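Local coordinates for protein SusD homolog (Bacteroides thetaiotaomicron, PDB 3EHM) that probably binds mucin O-glycans at the cell surface as a SusD-like lipoprotein of a gut symbiont's glycan-utilization system, at residues I374-Q379 against A385-G390. Sequence-based numbering, arbitrary orientation.
Sequences ISFQEQ and ATYLSG
The ring of Tyr387 receives Phe376 over one face. CZ of Phe376 stands 3.6 Å from CG of Tyr387, above the ring plane and displaced toward the rim, at the end where the ring joins its CB. That CB is also touched, 3.7 Å from Phe376 CZ. Seen from the other partner, Tyr387 CD2 lies in the plane of the Phe376 ring, at its edge. The planes meet at 57° and the centroids are 5.2 Å apart, an oblique aromatic pair. Phe376 reaches across with its far end: CZ makes the close contacts, while CE1 and CE2 approach less closely. With CG anti to the backbone N (chi1 -178°), the Tyr387 ring is carried out from its short helix toward helix 364-378; chi2 near -94° then sets which way its face is turned. No hydrogen bond crosses between 374-379 and 385-390; the contact is apolar and buried. Pro286, Arg287 and Val381 also touch Phe376. The phenol OH of Tyr387 is hydrogen-bonded to Gln440, with weak bonds to Asp285 and Arg287, and so the far end of the ring is held by its hydroxyl. An alanine in place of Phe376 would be likely to open a gap over this tyrosine face and leave the two helices without their aromatic contact here. Plain helix-to-helix packing results, in which the short helix 384-388 packs against the C-terminal part of helix 364-378 after a brief connection, within the largely helical, TPR-related fold of the SusD family.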
loop_
_atom_site.group_PDB
_atom_site.type_symbol
_atom_site.label_atom_id
_atom_site.label_comp_id
_atom_site.label_asym_id
_atom_site.label_seq_id
_atom_site.Cartn_x
_atom_site.Cartn_y
_atom_site.Cartn_z
ATOM N N ILE A 374 -3.787 -5.509 18.065
ATOM C CA ILE A 374 -2.395 -5.207 17.741
ATOM C C ILE A 374 -2.279 -3.826 17.093
ATOM O O ILE A 374 -1.331 -3.078 17.361
ATOM C CB ILE A 374 -1.804 -6.278 16.789
ATOM C CG1 ILE A 374 -1.545 -7.571 17.567
ATOM C CG2 ILE A 374 -0.511 -5.777 16.154
ATOM C CD1 ILE A 374 -0.485 -7.430 18.659
ATOM N N SER A 375 -3.249 -3.477 16.254
ATOM C CA SER A 375 -3.216 -2.179 15.596
ATOM C C SER A 375 -3.326 -1.063 16.626
ATOM O O SER A 375 -2.625 -0.058 16.531
ATOM C CB SER A 375 -4.345 -2.051 14.571
ATOM O OG SER A 375 -4.356 -0.746 14.009
ATOM N N PHE A 376 -4.214 -1.232 17.601
ATOM C CA PHE A 376 -4.384 -0.225 18.645
ATOM C C PHE A 376 -3.068 -0.060 19.395
ATOM O O PHE A 376 -2.676 1.047 19.754
ATOM C CB PHE A 376 -5.489 -0.646 19.621
ATOM C CG PHE A 376 -6.865 -0.189 19.219
ATOM C CD1 PHE A 376 -7.308 -0.329 17.911
ATOM C CD2 PHE A 376 -7.719 0.382 20.156
ATOM C CE1 PHE A 376 -8.582 0.093 17.539
ATOM C CE2 PHE A 376 -8.992 0.807 19.793
ATOM C CZ PHE A 376 -9.424 0.662 18.482
ATOM N N GLN A 377 -2.387 -1.172 19.632
ATOM C CA GLN A 377 -1.112 -1.128 20.326
ATOM C C GLN A 377 -0.076 -0.429 19.456
ATOM O O GLN A 377 0.713 0.377 19.946
ATOM C CB GLN A 377 -0.647 -2.540 20.672
ATOM C CG GLN A 377 -1.479 -3.213 21.757
ATOM C CD GLN A 377 -0.996 -4.616 22.067
ATOM O OE1 GLN A 377 0.190 -4.836 22.302
ATOM N NE2 GLN A 377 -1.915 -5.572 22.079
ATOM N N GLU A 378 -0.085 -0.726 18.161
ATOM C CA GLU A 378 0.858 -0.101 17.239
ATOM C C GLU A 378 0.682 1.417 17.260
ATOM O O GLU A 378 1.658 2.165 17.212
ATOM C CB GLU A 378 0.640 -0.626 15.809
ATOM C CG GLU A 378 0.843 -2.124 15.668
ATOM C CD GLU A 378 0.560 -2.657 14.269
ATOM O OE1 GLU A 378 -0.317 -2.115 13.563
ATOM O OE2 GLU A 378 1.203 -3.646 13.882
ATOM N N GLN A 379 -0.567 1.866 17.352
ATOM C CA GLN A 379 -0.875 3.292 17.347
ATOM C C GLN A 379 -0.904 3.937 18.731
ATOM O O GLN A 379 -1.178 5.129 18.860
ATOM C CB GLN A 379 -2.214 3.522 16.637
ATOM C CG GLN A 379 -2.291 2.861 15.263
ATOM C CD GLN A 379 -1.186 3.324 14.330
ATOM O OE1 GLN A 379 -0.838 2.636 13.367
ATOM N NE2 GLN A 379 -0.635 4.499 14.605
ATOM N N ALA A 385 -11.727 -2.946 23.511
ATOM C CA ALA A 385 -12.918 -3.738 23.835
ATOM C C ALA A 385 -14.198 -2.977 23.493
ATOM O O ALA A 385 -15.153 -3.551 22.967
ATOM C CB ALA A 385 -12.914 -4.121 25.315
ATOM N N THR A 386 -14.213 -1.686 23.798
ATOM C CA THR A 386 -15.370 -0.848 23.507
ATOM C C THR A 386 -15.511 -0.728 21.994
ATOM O O THR A 386 -16.617 -0.749 21.453
ATOM C CB THR A 386 -15.202 0.568 24.109
ATOM O OG1 THR A 386 -15.143 0.474 25.538
ATOM C CG2 THR A 386 -16.371 1.472 23.705
ATOM N N TYR A 387 -14.378 -0.603 21.312
ATOM C CA TYR A 387 -14.384 -0.486 19.858
ATOM C C TYR A 387 -14.910 -1.761 19.196
ATOM O O TYR A 387 -15.688 -1.693 18.248
ATOM C CB TYR A 387 -12.970 -0.182 19.350
ATOM C CG TYR A 387 -12.878 0.012 17.853
ATOM C CD1 TYR A 387 -12.548 -1.046 17.008
ATOM C CD2 TYR A 387 -13.128 1.258 17.280
ATOM C CE1 TYR A 387 -12.463 -0.866 15.623
ATOM C CE2 TYR A 387 -13.049 1.447 15.901
ATOM C CZ TYR A 387 -12.715 0.382 15.081
ATOM O OH TYR A 387 -12.612 0.580 13.727
ATOM N N LEU A 388 -14.488 -2.914 19.710
ATOM C CA LEU A 388 -14.894 -4.208 19.164
ATOM C C LEU A 388 -16.363 -4.549 19.355
ATOM O O LEU A 388 -16.893 -5.425 18.671
ATOM C CB LEU A 388 -14.043 -5.331 19.766
ATOM C CG LEU A 388 -12.596 -5.435 19.274
ATOM C CD1 LEU A 388 -11.842 -6.457 20.101
ATOM C CD2 LEU A 388 -12.590 -5.819 17.809
ATOM N N SER A 389 -17.024 -3.881 20.290
ATOM C CA SER A 389 -18.439 -4.159 20.512
ATOM C C SER A 389 -19.303 -3.096 19.837
ATOM O O SER A 389 -20.524 -3.095 19.972
ATOM C CB SER A 389 -18.743 -4.228 22.014
ATOM O OG SER A 389 -18.426 -3.010 22.665
ATOM N N GLY A 390 -18.658 -2.197 19.099
ATOM C CA GLY A 390 -19.387 -1.144 18.415
ATOM C C GLY A 390 -20.161 -1.649 17.212
ATOM O O GLY A 390 -19.681 -2.504 16.466
#